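Membrane lipoprotein family protein (Aeropyrum pernix, PDB 4PEV) binds adenosine in the cleft between its two lobes and probably serves as the solute-binding lipoprotein of an ABC transporter for nucleosides. Local coordinates at residues C[53-58]-C[84-89]; C[101-106]-C[124-129]; C[184-189]-C[221-226]. All coordinates share one frame; numbering follows the deposited sequence.

Contact 1 of 3, residues C[53-58]-C[84-89]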
# COMPACT_ATOMS: atom_id res chain seq x y z
N ILE C 53 -25.31 -15.30 5.99
CA ILE C 53 -24.95 -14.24 5.06
C ILE C 53 -23.74 -14.62 4.19
O ILE C 53 -22.77 -15.23 4.63
CB ILE C 53 -24.76 -12.91 5.83
CG1 ILE C 53 -26.13 -12.27 6.03
CG2 ILE C 53 -23.84 -11.93 5.10
CD1 ILE C 53 -26.15 -11.17 7.05
N SER C 54 -23.82 -14.21 2.93
CA SER C 54 -22.98 -14.73 1.88
C SER C 54 -22.25 -13.59 1.18
O SER C 54 -22.88 -12.62 0.75
CB SER C 54 -23.88 -15.47 0.91
OG SER C 54 -23.17 -15.85 -0.24
N VAL C 55 -20.92 -13.70 1.06
CA VAL C 55 -20.11 -12.62 0.51
C VAL C 55 -19.20 -13.16 -0.57
O VAL C 55 -18.67 -14.27 -0.45
CB VAL C 55 -19.26 -11.92 1.60
CG1 VAL C 55 -18.42 -10.80 1.01
CG2 VAL C 55 -20.13 -11.34 2.70
N LEU C 56 -19.03 -12.37 -1.62
CA LEU C 56 -18.10 -12.67 -2.69
C LEU C 56 -17.01 -11.63 -2.63
O LEU C 56 -17.28 -10.43 -2.64
CB LEU C 56 -18.78 -12.62 -4.05
CG LEU C 56 -17.89 -12.97 -5.26
CD1 LEU C 56 -17.41 -14.42 -5.23
CD2 LEU C 56 -18.64 -12.68 -6.54
N VAL C 57 -15.77 -12.10 -2.55
CA VAL C 57 -14.61 -11.24 -2.62
C VAL C 57 -13.97 -11.48 -3.96
O VAL C 57 -13.58 -12.61 -4.29
CB VAL C 57 -13.58 -11.52 -1.52
CG1 VAL C 57 -12.37 -10.59 -1.69
CG2 VAL C 57 -14.22 -11.33 -0.15
N LEU C 58 -13.85 -10.40 -4.71
CA LEU C 58 -13.60 -10.48 -6.12
C LEU C 58 -12.32 -9.67 -6.34
O LEU C 58 -12.33 -8.45 -6.27
CB LEU C 58 -14.82 -9.91 -6.85
CG LEU C 58 -15.18 -10.26 -8.30
CD1 LEU C 58 -14.71 -11.64 -8.75
CD2 LEU C 58 -16.68 -10.13 -8.49
N LEU C 84 -18.25 -13.08 12.63
CA LEU C 84 -19.67 -12.79 12.32
C LEU C 84 -20.43 -13.97 11.71
O LEU C 84 -21.64 -13.88 11.56
CB LEU C 84 -19.79 -11.59 11.38
CG LEU C 84 -18.91 -10.39 11.70
CD1 LEU C 84 -19.23 -9.23 10.77
CD2 LEU C 84 -19.06 -9.97 13.15
N GLY C 85 -19.74 -15.04 11.32
CA GLY C 85 -20.40 -16.26 10.87
C GLY C 85 -20.78 -16.32 9.40
O GLY C 85 -21.53 -17.22 9.00
N VAL C 86 -20.25 -15.42 8.58
CA VAL C 86 -20.65 -15.33 7.17
C VAL C 86 -19.89 -16.34 6.29
O VAL C 86 -18.83 -16.83 6.68
CB VAL C 86 -20.50 -13.88 6.60
CG1 VAL C 86 -20.72 -12.84 7.68
CG2 VAL C 86 -19.14 -13.65 5.98
N ASP C 87 -20.45 -16.64 5.10
CA ASP C 87 -19.77 -17.47 4.09
C ASP C 87 -19.05 -16.56 3.13
O ASP C 87 -19.66 -15.67 2.55
CB ASP C 87 -20.75 -18.32 3.27
CG ASP C 87 -21.71 -19.11 4.13
OD1 ASP C 87 -21.36 -19.44 5.30
OD2 ASP C 87 -22.82 -19.41 3.63
N VAL C 88 -17.75 -16.77 2.97
CA VAL C 88 -16.98 -16.04 1.99
C VAL C 88 -16.58 -16.96 0.83
O VAL C 88 -16.20 -18.10 1.04
CB VAL C 88 -15.76 -15.39 2.65
CG1 VAL C 88 -14.86 -14.73 1.61
CG2 VAL C 88 -16.21 -14.35 3.66
N VAL C 89 -16.73 -16.46 -0.40
CA VAL C 89 -16.17 -17.09 -1.59
C VAL C 89 -15.19 -16.09 -2.19
O VAL C 89 -15.52 -14.92 -2.32
CB VAL C 89 -17.27 -17.36 -2.64
CG1 VAL C 89 -16.66 -17.83 -3.95
CG2 VAL C 89 -18.27 -18.36 -2.10

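Contact 2 of 3, residues C[101-106]-C[124-129]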
# COMPACT_ATOMS: atom_id res chain seq x y z
N SER C 101 -18.24 -9.14 -17.35
CA SER C 101 -19.12 -10.29 -17.50
C SER C 101 -19.25 -11.10 -16.22
O SER C 101 -20.33 -11.59 -15.87
CB SER C 101 -18.60 -11.19 -18.58
OG SER C 101 -19.50 -12.27 -18.72
N VAL C 102 -18.13 -11.25 -15.55
CA VAL C 102 -18.02 -11.98 -14.29
C VAL C 102 -18.75 -11.24 -13.15
O VAL C 102 -19.41 -11.86 -12.28
CB VAL C 102 -16.51 -12.21 -13.99
CG1 VAL C 102 -16.21 -12.27 -12.50
CG2 VAL C 102 -16.05 -13.47 -14.69
N LEU C 103 -18.60 -9.92 -13.15
CA LEU C 103 -19.26 -9.09 -12.15
C LEU C 103 -20.77 -9.08 -12.38
O LEU C 103 -21.55 -9.10 -11.44
CB LEU C 103 -18.69 -7.68 -12.20
CG LEU C 103 -19.28 -6.65 -11.23
CD1 LEU C 103 -19.31 -7.19 -9.81
CD2 LEU C 103 -18.47 -5.38 -11.32
N ASP C 104 -21.16 -9.08 -13.65
CA ASP C 104 -22.56 -9.09 -14.06
C ASP C 104 -23.26 -10.40 -13.68
O ASP C 104 -24.36 -10.40 -13.16
CB ASP C 104 -22.66 -8.81 -15.58
CG ASP C 104 -24.07 -8.48 -16.03
OD1 ASP C 104 -24.81 -9.42 -16.41
OD2 ASP C 104 -24.45 -7.28 -16.04
N ALA C 105 -22.57 -11.52 -13.92
CA ALA C 105 -23.10 -12.85 -13.62
C ALA C 105 -23.24 -13.13 -12.13
O ALA C 105 -24.17 -13.82 -11.73
CB ALA C 105 -22.23 -13.92 -14.26
N ALA C 106 -22.32 -12.61 -11.33
CA ALA C 106 -22.41 -12.78 -9.88
C ALA C 106 -23.56 -11.96 -9.28
O ALA C 106 -24.18 -12.37 -8.30
CB ALA C 106 -21.09 -12.40 -9.24
N GLU C 124 -14.30 0.90 -13.40
CA GLU C 124 -14.92 0.99 -14.72
C GLU C 124 -16.07 -0.01 -14.87
O GLU C 124 -17.19 0.41 -15.12
CB GLU C 124 -13.87 0.77 -15.81
CG GLU C 124 -13.42 2.01 -16.55
CD GLU C 124 -13.74 1.92 -18.03
OE1 GLU C 124 -12.84 2.22 -18.85
OE2 GLU C 124 -14.89 1.52 -18.36
N PRO C 125 -15.81 -1.33 -14.69
CA PRO C 125 -16.89 -2.28 -14.84
C PRO C 125 -18.06 -2.08 -13.88
O PRO C 125 -19.19 -2.36 -14.25
CB PRO C 125 -16.21 -3.62 -14.56
CG PRO C 125 -14.80 -3.41 -14.92
CD PRO C 125 -14.53 -2.02 -14.45
N LEU C 126 -17.78 -1.62 -12.67
CA LEU C 126 -18.83 -1.41 -11.66
C LEU C 126 -19.75 -0.25 -12.01
O LEU C 126 -20.96 -0.34 -11.82
CB LEU C 126 -18.21 -1.18 -10.28
CG LEU C 126 -19.21 -0.97 -9.15
CD1 LEU C 126 -19.98 -2.25 -8.87
CD2 LEU C 126 -18.48 -0.53 -7.90
N GLU C 127 -19.17 0.85 -12.49
CA GLU C 127 -19.92 2.03 -12.94
C GLU C 127 -21.04 1.63 -13.91
O GLU C 127 -22.12 2.22 -13.91
CB GLU C 127 -18.98 3.08 -13.59
CG GLU C 127 -18.23 3.97 -12.59
CD GLU C 127 -17.06 4.78 -13.18
OE1 GLU C 127 -16.44 5.54 -12.41
OE2 GLU C 127 -16.73 4.67 -14.39
N LYS C 128 -20.77 0.61 -14.72
CA LYS C 128 -21.71 0.05 -15.68
C LYS C 128 -22.70 -0.94 -15.05
O LYS C 128 -23.89 -0.91 -15.37
CB LYS C 128 -20.93 -0.67 -16.78
CG LYS C 128 -20.00 0.26 -17.55
CD LYS C 128 -19.20 -0.48 -18.61
CE LYS C 128 -18.85 0.44 -19.77
NZ LYS C 128 -17.46 0.18 -20.22
N VAL C 129 -22.20 -1.81 -14.18
CA VAL C 129 -22.99 -2.94 -13.66
C VAL C 129 -23.94 -2.56 -12.52
O VAL C 129 -25.09 -3.02 -12.48
CB VAL C 129 -22.07 -4.09 -13.21
CG1 VAL C 129 -22.86 -5.16 -12.46
CG2 VAL C 129 -21.35 -4.71 -14.40

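Contact 3 of 3, residues C[184-189]-C[221-226]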
# COMPACT_ATOMS: atom_id res chain seq x y z
N GLU C 184 27.19 7.59 -2.85
CA GLU C 184 25.89 8.22 -3.02
C GLU C 184 24.74 7.20 -3.06
O GLU C 184 24.85 6.13 -3.66
CB GLU C 184 25.94 9.17 -4.22
CG GLU C 184 24.63 9.46 -4.93
CD GLU C 184 24.53 8.65 -6.20
OE1 GLU C 184 23.84 7.61 -6.19
OE2 GLU C 184 25.16 9.05 -7.21
N ALA C 185 23.65 7.54 -2.36
CA ALA C 185 22.53 6.64 -2.11
C ALA C 185 21.25 7.37 -2.36
O ALA C 185 20.95 8.34 -1.67
CB ALA C 185 22.55 6.17 -0.66
N LYS C 186 20.46 6.89 -3.32
CA LYS C 186 19.15 7.47 -3.60
C LYS C 186 17.99 6.68 -2.98
O LYS C 186 18.13 5.50 -2.64
CB LYS C 186 18.94 7.59 -5.09
CG LYS C 186 20.09 8.28 -5.78
CD LYS C 186 19.82 8.39 -7.26
CE LYS C 186 21.10 8.67 -8.02
NZ LYS C 186 20.78 8.76 -9.46
N ALA C 187 16.86 7.36 -2.83
CA ALA C 187 15.61 6.72 -2.46
C ALA C 187 14.96 6.22 -3.75
O ALA C 187 15.34 6.64 -4.84
CB ALA C 187 14.69 7.69 -1.74
N GLY C 188 14.01 5.31 -3.62
CA GLY C 188 13.45 4.69 -4.80
C GLY C 188 12.12 4.05 -4.52
O GLY C 188 11.70 3.95 -3.37
N ALA C 189 11.46 3.63 -5.59
CA ALA C 189 10.22 2.87 -5.48
C ALA C 189 10.02 2.07 -6.74
O ALA C 189 10.23 2.58 -7.83
CB ALA C 189 9.04 3.80 -5.28
N GLU C 221 18.05 12.29 -3.95
CA GLU C 221 17.25 12.08 -5.16
C GLU C 221 16.32 10.88 -5.02
O GLU C 221 16.56 10.00 -4.20
CB GLU C 221 18.16 11.88 -6.34
CG GLU C 221 19.01 13.11 -6.59
CD GLU C 221 19.79 13.03 -7.88
OE1 GLU C 221 19.95 11.91 -8.43
OE2 GLU C 221 20.25 14.09 -8.33
N MSE C 222 15.25 10.86 -5.82
CA MSE C 222 14.25 9.80 -5.77
C MSE C 222 13.91 9.33 -7.16
O MSE C 222 13.65 10.12 -8.05
CB MSE C 222 12.98 10.25 -5.05
CG MSE C 222 12.13 9.04 -4.62
SE MSE C 222 10.76 8.48 -5.95
CE MSE C 222 9.48 9.95 -5.68
N VAL C 223 13.90 8.01 -7.33
CA VAL C 223 13.63 7.39 -8.61
C VAL C 223 12.42 6.49 -8.47
O VAL C 223 12.43 5.54 -7.67
CB VAL C 223 14.82 6.55 -9.09
CG1 VAL C 223 14.47 5.82 -10.39
CG2 VAL C 223 16.03 7.47 -9.25
N TRP C 224 11.40 6.79 -9.25
CA TRP C 224 10.14 6.08 -9.21
C TRP C 224 9.95 5.37 -10.54
O TRP C 224 9.97 6.01 -11.58
CB TRP C 224 9.03 7.07 -8.99
CG TRP C 224 7.70 6.47 -8.97
CD1 TRP C 224 6.95 6.09 -10.05
CD2 TRP C 224 6.91 6.19 -7.82
NE1 TRP C 224 5.74 5.61 -9.63
CE2 TRP C 224 5.69 5.65 -8.26
CE3 TRP C 224 7.13 6.34 -6.45
CZ2 TRP C 224 4.68 5.25 -7.39
CZ3 TRP C 224 6.13 5.95 -5.58
CH2 TRP C 224 4.91 5.41 -6.05
N THR C 225 9.78 4.05 -10.49
CA THR C 225 9.56 3.24 -11.68
C THR C 225 8.25 2.46 -11.65
O THR C 225 8.05 1.56 -10.80
CB THR C 225 10.72 2.26 -11.88
OG1 THR C 225 11.96 2.96 -11.74
CG2 THR C 225 10.65 1.61 -13.27
N TYR C 226 7.35 2.79 -12.58
CA TYR C 226 6.22 1.93 -12.90
C TYR C 226 6.73 0.72 -13.68
O TYR C 226 7.40 0.87 -14.69
CB TYR C 226 5.20 2.68 -13.73
CG TYR C 226 4.42 3.68 -12.93
CD1 TYR C 226 3.56 3.27 -11.91
CD2 TYR C 226 4.54 5.04 -13.18
CE1 TYR C 226 2.83 4.18 -11.17
CE2 TYR C 226 3.83 5.97 -12.45
CZ TYR C 226 2.98 5.54 -11.45
OH TYR C 226 2.26 6.48 -10.72

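Contact 1 of 3, residues C[53-58]-C[84-89]
Val86 meets Ile53 where the 84-89 segment, having left helix 69-84 through the positive-phi Gly85, comes alongside the first strand of the chain. Its CG1 reaches CG2 of Ile53 at 4.1 Å, and its CG2 turns instead to CG2 of Val55, its two methyls thus bridging Ile53 and Val55, two apart on the neighbouring strand. Val313 of helix 301-313 closes over Ile53 and Val86 together. Asp87 begins the sheet pairing: its N donates to Ile53 O at 2.8 Å, and its O accepts from Val55 N, while its side chain stands on the face of Ser54 and Leu56, beside Pro52. Ser54 OG is engaged by the carbonyl of Glu111. Val88 returns to the face of Val55 and Val57. With its CG1 anti to the backbone N (chi1 174°), that methyl is carried forward along the strand to CG2 of Val57, 3.9 Å away. Val89, back on the face of Asp87, places CG1 3.7 Å from CD1 of Leu56, the two side chains crossing at a slant. Its N donates to Val55 O at 2.9 Å, and its O takes the N-H of Val57 in a nearly straight bond of 175°. These are the two strands of a beta-alpha-beta unit in the parallel sheet of the N-terminal lobe, with 87-91 at the sheet's edge. Across the pair, the four hydrogen bonds are all between backbone atoms and the side chains add apolar contacts, so the main chain sets the register and branched aliphatic groups fill in on both faces.

Contact 2 of 3, residues C[101-106]-C[124-129]
Leu103 reaches from helix 99-108 to the turn of helix 123-132 that carries Pro125, Leu126 and Val129. Its CB already leads toward the other helix; with CG anti to the backbone N (chi1 179°), beside the carbonyl carbon, CD2 comes to rest against the backbone of that helix, 4.0 Å from Leu126 CA. The same methyl touches CB of Pro125 and CD1 of Leu126, both at 4.3 Å, so one branch serves two side chains. Val129 approaches from the next turn: its CG1 lies 4.1 Å from Leu103 CG, the two side chains meeting at an angle. This is the close-set, buried part of the contact, and Tyr138 of strand 137-141 touches Leu103, Leu126 and Val129 from the sheet. Helices 99-108 and 123-132 both lead into strands of the N-terminal lobe's parallel sheet, in the alternating helix and strand order of a periplasmic-binding-protein lobe, and they lie on the same side of it. The axes of segments 101-106 and 124-129 pass 9.9 Å apart at 40°, and no hydrogen bond joins the two. Toward the outer side the packing thins. Asp104 sets its CA 4.3 Å from Val129 CG1, and its OD2 is equally far from CG2 of that valine; this carboxylate finds its charged partner farther along the second helix, in a salt bridge from OD2 to Arg132. On the exposed side of helix 123-132, Lys128 NZ makes a long, weak salt bridge of 3.4 Å to Glu124 OE2, one turn back along its own helix.

Contact 3 of 3, residues C[184-189]-C[221-226]
Trp224 meets the methyl of Ala189 obliquely, beside the CE3-CZ3 bond, CB lying 3.4 Å from CE3 and 3.6 Å from CZ3. At the indole's edge, in its plane, sits CD2 of Tyr226; Trp224 NE1 lies above one face of the Tyr226 ring, offset toward its rim. His202 of helix 196-214 stacks on the indole. Trp224 shares a sheet face with Ala187, Ala189 and Met222, here selenomethionine, whose CG touches Ala187 CB at 4.1 Å; its own CG stands anti to the backbone N (chi1 178°), beside the carbonyl carbon. The backbones run parallel as neighbours in a beta-alpha-beta unit of the C-terminal lobe. Ala187 N donates to Glu221 O, and Thr225 N to Ala189 O at 3.1 Å; the N-H of Val223 comes to Ala187 O from above the carbonyl plane. The side chains of Lys186 and Glu221 run alongside each other in the same direction, with NZ in a weak salt bridge of 3.4 Å to OE1 and the methylenes CG and CD against Glu221 CB. An alanine in place of Lys186 would remove the ammonium, and is likely to leave the Glu221 carboxylate without its cationic mate and freer to turn. Charge thus sits where the strands begin, and toward their far ends the chemistry turns to a methyl beside an indole, on the side of the bound adenosine.

How the contacts relate
From the N terminus, contact 1 closes first, joining strand 54-59 to strand 87-91 across helix 69-84. The chain then enters helix 99-108, and contact 2 closes the following loop, over strand 114-118, onto helix 123-132. Contact 3 comes last, closing strand 186-191 onto strand 222-226 around helix 196-214. The three loops follow in series; none nests in or crosses another. Contacts 1 and 2 touch in the N-terminal lobe, where Leu56 CD2 packs 3.7 Å from Ala106 CB, strand against helix. Contact 3 belongs to the second sheet, on the other side of the chain's centre, its centre about 41 Å from that of contact 1.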